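Local coordinates for putative major capsid protein (Cafeteriavirus-dependent mavirus, PDB 6G44), which probably builds the icosahedral shell of this virophage, its double jelly-roll subunits grouping in threes as capsomers, at residues Pro73-Ile86 and Asp256-Val270. Sequence-based numbering, arbitrary orientation. Where two conformers were deposited one is given.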
ATOM      1  N   PRO C  73      26.338   0.111  -2.993  1.00 10.80           N
ATOM      2  CA  PRO C  73      26.738   0.791  -4.194  1.00 10.49           C
ATOM      3  C   PRO C  73      25.817   0.489  -5.385  1.00 10.47           C
ATOM      4  O   PRO C  73      25.205  -0.592  -5.459  1.00 10.28           O
ATOM      5  CB  PRO C  73      28.155   0.259  -4.459  1.00 10.98           C
ATOM      6  CG  PRO C  73      28.219  -1.051  -3.770  1.00 11.19           C
ATOM      7  CD  PRO C  73      27.344  -0.866  -2.541  1.00 11.00           C
ATOM      8  N   ARG C  74      25.712   1.437  -6.288  1.00 10.58           N
ATOM      9  CA  ARG C  74      24.824   1.345  -7.421  1.00 10.54           C
ATOM     10  C   ARG C  74      25.603   1.438  -8.721  1.00 10.84           C
ATOM     11  O   ARG C  74      26.719   1.973  -8.756  1.00 11.92           O
ATOM     12  CB  ARG C  74      23.755   2.463  -7.397  1.00 11.01           C
ATOM     13  CG  ARG C  74      22.975   2.529  -6.089  1.00 11.47           C
ATOM     14  CD  ARG C  74      21.919   3.616  -6.093  1.00 11.24           C
ATOM     15  NE  ARG C  74      20.732   3.285  -6.879  1.00 11.44           N
ATOM     16  CZ  ARG C  74      19.697   2.582  -6.431  1.00 11.79           C
ATOM     17  NH1 ARG C  74      18.682   2.375  -7.242  1.00 12.32           N
ATOM     18  NH2 ARG C  74      19.682   2.079  -5.209  1.00 12.28           N
ATOM     19  N   LEU C  75      25.007   0.952  -9.782  1.00 10.98           N
ATOM     20  CA  LEU C  75      25.532   1.118 -11.121  1.00 11.29           C
ATOM     21  C   LEU C  75      24.599   1.992 -11.937  1.00 11.55           C
ATOM     22  O   LEU C  75      23.382   1.738 -11.992  1.00 11.86           O
ATOM     23  CB  LEU C  75      25.686  -0.251 -11.788  1.00 11.50           C
ATOM     24  CG  LEU C  75      26.649  -1.214 -11.109  1.00 11.80           C
ATOM     25  CD1 LEU C  75      26.558  -2.630 -11.665  1.00 12.62           C
ATOM     26  CD2 LEU C  75      28.094  -0.716 -11.223  1.00 12.21           C
ATOM     27  N   ARG C  76      25.155   3.011 -12.595  1.00 11.41           N
ATOM     28  CA  ARG C  76      24.421   3.890 -13.488  1.00 12.35           C
ATOM     29  C   ARG C  76      24.827   3.513 -14.904  1.00 12.65           C
ATOM     30  O   ARG C  76      26.011   3.649 -15.250  1.00 13.23           O
ATOM     31  CB  ARG C  76      24.695   5.378 -13.212  1.00 13.77           C
ATOM     32  CG  ARG C  76      23.981   6.339 -14.168  1.00 16.78           C
ATOM     33  CD  ARG C  76      24.649   7.715 -14.132  1.00 20.80           C
ATOM     34  NE  ARG C  76      23.930   8.735 -14.896  1.00 26.79           N
ATOM     35  CZ  ARG C  76      24.089   9.013 -16.195  1.00 29.36           C
ATOM     36  NH1 ARG C  76      24.926   8.318 -16.975  1.00 32.68           N
ATOM     37  NH2 ARG C  76      23.360   9.999 -16.732  1.00 32.02           N
ATOM     38  N   VAL C  77      23.876   3.034 -15.686  1.00 11.77           N
ATOM     39  CA  VAL C  77      24.120   2.682 -17.093  1.00 12.78           C
ATOM     40  C   VAL C  77      23.378   3.630 -17.975  1.00 13.51           C
ATOM     41  O   VAL C  77      22.261   4.058 -17.653  1.00 12.83           O
ATOM     42  CB  VAL C  77      23.775   1.238 -17.447  1.00 13.63           C
ATOM     43  CG1 VAL C  77      24.641   0.253 -16.675  1.00 14.68           C
ATOM     44  CG2 VAL C  77      22.288   0.959 -17.290  1.00 14.14           C
ATOM     45  N   SER C  78      23.998   3.986 -19.099  1.00 13.44           N
ATOM     46  CA  SER C  78      23.341   4.753 -20.119  1.00 13.93           C
ATOM     47  C   SER C  78      23.670   4.151 -21.470  1.00 13.86           C
ATOM     48  O   SER C  78      24.772   3.646 -21.669  1.00 13.81           O
ATOM     49  CB  SER C  78      23.708   6.227 -20.057  1.00 16.14           C
ATOM     50  OG  SER C  78      25.054   6.423 -20.329  1.00 18.24           O
ATOM     51  N   PHE C  79      22.697   4.157 -22.364  1.00 13.04           N
ATOM     52  CA  PHE C  79      22.913   3.616 -23.698  1.00 13.54           C
ATOM     53  C   PHE C  79      21.793   4.046 -24.601  1.00 13.73           C
ATOM     54  O   PHE C  79      20.761   4.568 -24.146  1.00 13.29           O
ATOM     55  CB  PHE C  79      22.978   2.093 -23.645  1.00 13.92           C
ATOM     56  CG  PHE C  79      21.748   1.453 -23.020  1.00 13.70           C
ATOM     57  CD1 PHE C  79      20.637   1.137 -23.795  1.00 14.69           C
ATOM     58  CD2 PHE C  79      21.696   1.224 -21.646  1.00 13.91           C
ATOM     59  CE1 PHE C  79      19.503   0.565 -23.215  1.00 14.12           C
ATOM     60  CE2 PHE C  79      20.565   0.660 -21.057  1.00 14.08           C
ATOM     61  CZ  PHE C  79      19.479   0.339 -21.850  1.00 14.32           C
ATOM     62  N   THR C  80      21.982   3.796 -25.892  1.00 13.72           N
ATOM     63  CA  THR C  80      20.954   3.974 -26.891  1.00 13.50           C
ATOM     64  C   THR C  80      20.586   2.603 -27.438  1.00 13.66           C
ATOM     65  O   THR C  80      21.466   1.816 -27.760  1.00 13.82           O
ATOM     66  CB  THR C  80      21.431   4.897 -28.039  1.00 14.26           C
ATOM     67  OG1 THR C  80      21.747   6.188 -27.511  1.00 14.92           O
ATOM     68  CG2 THR C  80      20.379   5.023 -29.123  1.00 14.47           C
ATOM     69  N   ALA C  81      19.293   2.289 -27.484  1.00 13.01           N
ATOM     70  CA  ALA C  81      18.770   1.080 -28.110  1.00 13.39           C
ATOM     71  C   ALA C  81      18.080   1.442 -29.402  1.00 14.35           C
ATOM     72  O   ALA C  81      17.213   2.323 -29.415  1.00 13.99           O
ATOM     73  CB  ALA C  81      17.787   0.387 -27.183  1.00 13.41           C
ATOM     74  N   GLU C  82      18.450   0.745 -30.483  1.00 14.09           N
ATOM     75  CA  GLU C  82      17.745   0.861 -31.754  1.00 14.88           C
ATOM     76  C   GLU C  82      16.933  -0.396 -31.972  1.00 14.02           C
ATOM     77  O   GLU C  82      17.485  -1.482 -31.992  1.00 13.97           O
ATOM     78  CB  GLU C  82      18.720   1.049 -32.928  1.00 16.14           C
ATOM     79  CG  GLU C  82      17.979   1.243 -34.250  1.00 18.08           C
ATOM     80  CD  GLU C  82      18.881   1.573 -35.433  1.00 20.72           C
ATOM     81  OE1 GLU C  82      18.326   1.932 -36.485  1.00 25.56           O
ATOM     82  OE2 GLU C  82      20.110   1.454 -35.331  1.00 22.57           O
ATOM     83  N   ILE C  83      15.616  -0.235 -32.103  1.00 14.26           N
ATOM     84  CA  ILE C  83      14.699  -1.352 -32.296  1.00 14.57           C
ATOM     85  C   ILE C  83      14.223  -1.323 -33.738  1.00 14.58           C
ATOM     86  O   ILE C  83      13.639  -0.326 -34.174  1.00 14.83           O
ATOM     87  CB  ILE C  83      13.457  -1.254 -31.366  1.00 14.95           C
ATOM     88  CG1 ILE C  83      13.924  -1.159 -29.914  1.00 15.45           C
ATOM     89  CG2 ILE C  83      12.533  -2.418 -31.651  1.00 15.67           C
ATOM     90  CD1 ILE C  83      12.827  -0.780 -28.935  1.00 15.97           C
ATOM     91  N   LYS C  84      14.486  -2.426 -34.445  1.00 15.22           N
ATOM     92  CA  LYS C  84      14.129  -2.552 -35.865  1.00 16.28           C
ATOM     93  C   LYS C  84      13.058  -3.606 -36.085  1.00 16.56           C
ATOM     94  O   LYS C  84      12.809  -4.460 -35.222  1.00 16.12           O
ATOM     95  CB  LYS C  84      15.370  -2.921 -36.687  1.00 17.58           C
ATOM     96  CG  LYS C  84      16.516  -1.939 -36.539  1.00 20.66           C
ATOM     97  CD  LYS C  84      17.739  -2.415 -37.322  1.00 24.12           C
ATOM     98  CE  LYS C  84      19.013  -1.788 -36.804  1.00 28.57           C
ATOM     99  NZ  LYS C  84      20.232  -2.582 -37.165  1.00 32.69           N
ATOM    100  N   ASN C  85      12.445  -3.538 -37.278  1.00 16.21           N
ATOM    101  CA  ASN C  85      11.412  -4.496 -37.758  1.00 17.01           C
ATOM    102  C   ASN C  85      10.012  -4.173 -37.228  1.00 16.26           C
ATOM    103  O   ASN C  85       9.141  -5.043 -37.215  1.00 16.75           O
ATOM    104  CB  ASN C  85      11.750  -5.976 -37.468  1.00 17.65           C
ATOM    105  CG  ASN C  85      13.100  -6.405 -38.020  1.00 18.42           C
ATOM    106  OD1 ASN C  85      13.637  -5.778 -38.949  1.00 20.65           O
ATOM    107  ND2 ASN C  85      13.666  -7.451 -37.432  1.00 19.65           N
ATOM    108  N   ILE C  86       9.786  -2.913 -36.857  1.00 16.64           N
ATOM    109  CA  ILE C  86       8.485  -2.451 -36.399  1.00 16.69           C
ATOM    110  C   ILE C  86       7.643  -2.058 -37.599  1.00 16.94           C
ATOM    111  O   ILE C  86       8.059  -1.230 -38.393  1.00 17.37           O
ATOM    112  CB  ILE C  86       8.617  -1.228 -35.468  1.00 16.95           C
ATOM    113  CG1 ILE C  86       9.551  -1.527 -34.284  1.00 17.08           C
ATOM    114  CG2 ILE C  86       7.246  -0.791 -34.953  1.00 16.88           C
ATOM    115  CD1 ILE C  86       9.933  -0.288 -33.515  1.00 17.47           C
ATOM    116  N   ASP C 256      10.888 -11.625 -35.365  1.00 27.18           N
ATOM    117  CA  ASP C 256      11.112 -10.914 -34.085  1.00 24.04           C
ATOM    118  C   ASP C 256      11.779  -9.576 -34.397  1.00 21.32           C
ATOM    119  O   ASP C 256      12.260  -9.315 -35.502  1.00 21.11           O
ATOM    120  CB  ASP C 256      11.974 -11.761 -33.100  1.00 25.35           C
ATOM    121  CG  ASP C 256      11.712 -11.453 -31.567  1.00 25.69           C
ATOM    122  OD1 ASP C 256      10.956 -10.493 -31.207  1.00 21.66           O
ATOM    123  OD2 ASP C 256      12.312 -12.199 -30.719  1.00 24.37           O
ATOM    124  N   PHE C 257      11.810  -8.717 -33.394  1.00 18.69           N
ATOM    125  CA  PHE C 257      12.495  -7.446 -33.490  1.00 17.50           C
ATOM    126  C   PHE C 257      13.984  -7.677 -33.448  1.00 17.95           C
ATOM    127  O   PHE C 257      14.433  -8.657 -32.900  1.00 18.19           O
ATOM    128  CB  PHE C 257      12.022  -6.531 -32.352  1.00 16.58           C
ATOM    129  CG  PHE C 257      10.543  -6.349 -32.359  1.00 16.21           C
ATOM    130  CD1 PHE C 257       9.946  -5.471 -33.268  1.00 16.57           C
ATOM    131  CD2 PHE C 257       9.718  -7.122 -31.543  1.00 17.12           C
ATOM    132  CE1 PHE C 257       8.575  -5.339 -33.330  1.00 17.31           C
ATOM    133  CE2 PHE C 257       8.333  -7.001 -31.625  1.00 16.54           C
ATOM    134  CZ  PHE C 257       7.771  -6.112 -32.515  1.00 16.94           C
ATOM    135  N   GLU C 258      14.730  -6.772 -34.067  1.00 17.33           N
ATOM    136  CA  GLU C 258      16.190  -6.779 -33.998  1.00 19.28           C
ATOM    137  C   GLU C 258      16.572  -5.522 -33.254  1.00 17.11           C
ATOM    138  O   GLU C 258      16.152  -4.436 -33.631  1.00 17.41           O
ATOM    139  CB  GLU C 258      16.753  -6.743 -35.418  1.00 22.37           C
ATOM    140  CG  GLU C 258      18.267  -6.683 -35.516  1.00 26.68           C
ATOM    141  CD  GLU C 258      18.784  -6.603 -36.949  1.00 31.93           C
ATOM    142  OE1 GLU C 258      18.047  -6.928 -37.904  1.00 39.00           O
ATOM    143  OE2 GLU C 258      19.951  -6.202 -37.117  1.00 37.25           O
ATOM    144  N   VAL C 259      17.340  -5.679 -32.177  1.00 15.66           N
ATOM    145  CA  VAL C 259      17.666  -4.558 -31.296  1.00 15.17           C
ATOM    146  C   VAL C 259      19.163  -4.503 -31.142  1.00 14.49           C
ATOM    147  O   VAL C 259      19.812  -5.546 -30.967  1.00 15.20           O
ATOM    148  CB  VAL C 259      16.981  -4.722 -29.920  1.00 15.42           C
ATOM    149  CG1 VAL C 259      17.315  -3.543 -29.025  1.00 15.61           C
ATOM    150  CG2 VAL C 259      15.475  -4.879 -30.101  1.00 16.10           C
ATOM    151  N   ASP C 260      19.717  -3.296 -31.232  1.00 15.53           N
ATOM    152  CA  ASP C 260      21.157  -3.032 -31.082  0.50 15.77           C
ATOM    153  C   ASP C 260      21.405  -2.010 -29.981  1.00 15.35           C
ATOM    154  O   ASP C 260      20.715  -1.009 -29.972  1.00 15.18           O
ATOM    155  CB  ASP C 260      21.696  -2.450 -32.392  0.50 16.28           C
ATOM    156  CG  ASP C 260      21.656  -3.444 -33.537  0.50 17.90           C
ATOM    157  OD1 ASP C 260      22.030  -4.608 -33.318  0.50 18.80           O
ATOM    158  OD2 ASP C 260      21.267  -3.052 -34.647  0.50 20.98           O
ATOM    159  N   ILE C 261      22.434  -2.218 -29.162  1.00 14.43           N
ATOM    160  CA  ILE C 261      22.878  -1.274 -28.129  1.00 14.55           C
ATOM    161  C   ILE C 261      24.129  -0.562 -28.620  1.00 14.58           C
ATOM    162  O   ILE C 261      25.075  -1.212 -29.111  1.00 15.33           O
ATOM    163  CB  ILE C 261      23.199  -2.015 -26.819  1.00 14.83           C
ATOM    164  CG1 ILE C 261      21.994  -2.870 -26.358  1.00 14.83           C
ATOM    165  CG2 ILE C 261      23.683  -1.074 -25.706  1.00 15.29           C
ATOM    166  CD1 ILE C 261      20.734  -2.091 -25.991  1.00 15.06           C
ATOM    167  N   THR C 262      24.115   0.751 -28.494  1.00 13.79           N
ATOM    168  CA  THR C 262      25.275   1.583 -28.807  1.00 14.53           C
ATOM    169  C   THR C 262      25.476   2.623 -27.733  1.00 14.70           C
ATOM    170  O   THR C 262      24.560   2.933 -26.954  1.00 14.81           O
ATOM    171  CB  THR C 262      25.137   2.264 -30.186  1.00 15.44           C
ATOM    172  OG1 THR C 262      24.012   3.160 -30.208  1.00 16.51           O
ATOM    173  CG2 THR C 262      25.016   1.223 -31.298  1.00 16.99           C
ATOM    174  N   GLY C 263      26.664   3.204 -27.698  1.00 13.73           N
ATOM    175  CA  GLY C 263      26.967   4.287 -26.795  1.00 14.05           C
ATOM    176  C   GLY C 263      26.915   3.886 -25.330  1.00 13.23           C
ATOM    177  O   GLY C 263      26.717   4.750 -24.477  1.00 13.64           O
ATOM    178  N   PHE C 264      27.098   2.608 -25.048  1.00 12.07           N
ATOM    179  CA  PHE C 264      27.028   2.108 -23.651  1.00 12.95           C
ATOM    180  C   PHE C 264      28.077   2.746 -22.745  1.00 13.04           C
ATOM    181  O   PHE C 264      29.260   2.818 -23.088  1.00 13.45           O
ATOM    182  CB  PHE C 264      27.122   0.600 -23.614  1.00 13.03           C
ATOM    183  CG  PHE C 264      26.973   0.021 -22.245  1.00 13.56           C
ATOM    184  CD1 PHE C 264      25.709  -0.230 -21.749  1.00 13.86           C
ATOM    185  CD2 PHE C 264      28.058  -0.259 -21.465  1.00 13.34           C
ATOM    186  CE1 PHE C 264      25.556  -0.770 -20.475  1.00 13.74           C
ATOM    187  CE2 PHE C 264      27.914  -0.797 -20.192  1.00 14.26           C
ATOM    188  CZ  PHE C 264      26.649  -1.026 -19.693  1.00 13.35           C
ATOM    189  N   LYS C 265      27.610   3.254 -21.597  1.00 13.25           N
ATOM    190  CA  LYS C 265      28.462   3.773 -20.550  1.00 13.13           C
ATOM    191  C   LYS C 265      27.979   3.224 -19.212  1.00 12.73           C
ATOM    192  O   LYS C 265      26.787   2.929 -19.053  1.00 12.17           O
ATOM    193  CB  LYS C 265      28.408   5.289 -20.508  1.00 15.83           C
ATOM    194  CG  LYS C 265      28.924   5.964 -21.774  1.00 17.46           C
ATOM    195  CD  LYS C 265      30.418   5.784 -21.931  1.00 21.09           C
ATOM    196  CE  LYS C 265      30.980   6.518 -23.148  1.00 24.09           C
ATOM    197  NZ  LYS C 265      32.396   6.075 -23.394  1.00 26.93           N
ATOM    198  N   ILE C 266      28.906   3.066 -18.282  1.00 11.94           N
ATOM    199  CA  ILE C 266      28.601   2.572 -16.946  1.00 12.07           C
ATOM    200  C   ILE C 266      29.526   3.215 -15.930  1.00 13.26           C
ATOM    201  O   ILE C 266      30.737   3.354 -16.177  1.00 13.90           O
ATOM    202  CB  ILE C 266      28.641   1.034 -16.888  1.00 12.09           C
ATOM    203  CG1 ILE C 266      28.129   0.499 -15.524  1.00 11.98           C
ATOM    204  CG2 ILE C 266      30.027   0.499 -17.222  1.00 12.57           C
ATOM    205  CD1 ILE C 266      28.015  -1.003 -15.467  1.00 12.07           C
ATOM    206  N   ASN C 267      28.946   3.671 -14.816  1.00 12.41           N
ATOM    207  CA  ASN C 267      29.700   4.180 -13.670  0.50 12.78           C
ATOM    208  C   ASN C 267      29.188   3.508 -12.403  1.00 12.28           C
ATOM    209  O   ASN C 267      28.028   3.105 -12.357  1.00 12.55           O
ATOM    210  CB  ASN C 267      29.520   5.694 -13.558  0.50 13.56           C
ATOM    211  CG  ASN C 267      30.131   6.454 -14.724  0.50 14.80           C
ATOM    212  OD1 ASN C 267      31.004   5.946 -15.422  0.50 16.97           O
ATOM    213  ND2 ASN C 267      29.715   7.692 -14.905  0.50 15.82           N
ATOM    214  N   MET C 268      30.047   3.401 -11.398  1.00 11.32           N
ATOM    215  CA  MET C 268      29.659   2.928 -10.060  1.00 11.52           C
ATOM    216  C   MET C 268      29.532   4.129  -9.171  1.00 11.63           C
ATOM    217  O   MET C 268      30.465   4.922  -9.077  1.00 11.60           O
ATOM    218  CB  MET C 268      30.650   1.934  -9.497  1.00 12.01           C
ATOM    219  CG  MET C 268      30.260   1.444  -8.108  1.00 13.13           C
ATOM    220  SD  MET C 268      31.112  -0.062  -7.616  1.00 14.65           S
ATOM    221  CE  MET C 268      32.789   0.540  -7.503  1.00 14.84           C
ATOM    222  N   LEU C 269      28.365   4.292  -8.532  1.00 11.16           N
ATOM    223  CA  LEU C 269      28.057   5.442  -7.710  1.00 11.45           C
ATOM    224  C   LEU C 269      27.926   4.997  -6.274  1.00 10.96           C
ATOM    225  O   LEU C 269      27.148   4.061  -5.990  1.00 11.07           O
ATOM    226  CB  LEU C 269      26.759   6.096  -8.147  1.00 12.37           C
ATOM    227  CG  LEU C 269      26.789   7.018  -9.370  1.00 13.61           C
ATOM    228  CD1 LEU C 269      27.402   6.406 -10.624  1.00 14.54           C
ATOM    229  CD2 LEU C 269      25.417   7.554  -9.700  1.00 15.01           C
ATOM    230  N   VAL C 270      28.680   5.609  -5.368  1.00 10.77           N
ATOM    231  CA  VAL C 270      28.595   5.249  -3.965  1.00 11.35           C
ATOM    232  C   VAL C 270      29.021   6.410  -3.078  1.00 11.75           C
ATOM    233  O   VAL C 270      29.944   7.158  -3.419  1.00 12.00           O
ATOM    234  CB  VAL C 270      29.446   3.975  -3.658  1.00 11.52           C
ATOM    235  CG1 VAL C 270      30.958   4.245  -3.820  1.00 11.89           C
ATOM    236  CG2 VAL C 270      29.105   3.350  -2.322  1.00 11.98           C
TER
HETATM  237  O   HOH W   1      25.211   6.643 -23.139  1.00 21.09           O
HETATM  238  O   HOH W   2      21.682   1.946 -30.905  1.00 19.00           O
HETATM  239  O   HOH W   3      16.363  -5.381 -39.458  1.00 38.50           O
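Ile261 lays its CD1 against the Phe79 ring, 3.9 Å from CD1 of that phenylalanine, while its CG2 meets Phe79 CB, within an antiparallel strand pair of the first jelly roll of this double jelly-roll capsid protein. Residues 74-78 pair with 265-269 and residues 80-84 with 258-262, antiparallel throughout, and twelve backbone hydrogen bonds fix the pairing. A beta bulge interrupts it: Ser78 pairs with Lys265, but Thr80 with Thr262, and Gly263 (phi 65°) lies where the chain turns a corner. Water 1 bridges Ser78 OG and Gly263 O at 2.8 Å each, donating to Gly263 O.

The buried face is apolar. The Phe79 ring also meets Phe200 of strand 195-205, the other neighbour of 74-84. Beyond the bulge, Val77 CG1 touches Ile266 CG1 at 3.7 Å, the two side chains lying side by side, and Phe264 CZ at 3.8 Å. Met268 CB packs on Leu75 CD2, with Phe228 and Val230 of strand 222-235 also against this methionine.

On the other face, near the end of strand 74-84, Lys84 forms a salt-bridge network with Asp260 and Glu258. Its chain is extended beyond CG (chi2 177°), and in the conformer given, NZ lies 2.8 Å from Asp260 OD2, nearly along the C-O axis of that carboxylate oxygen; the second salt bridge, to Glu258 OE2, is long at 3.6 Å. Past the strand end, Asn85 ND2 donates to Asp256 O over 3.0 Å, with the acceptor only 9° out of the Asn85 amide plane.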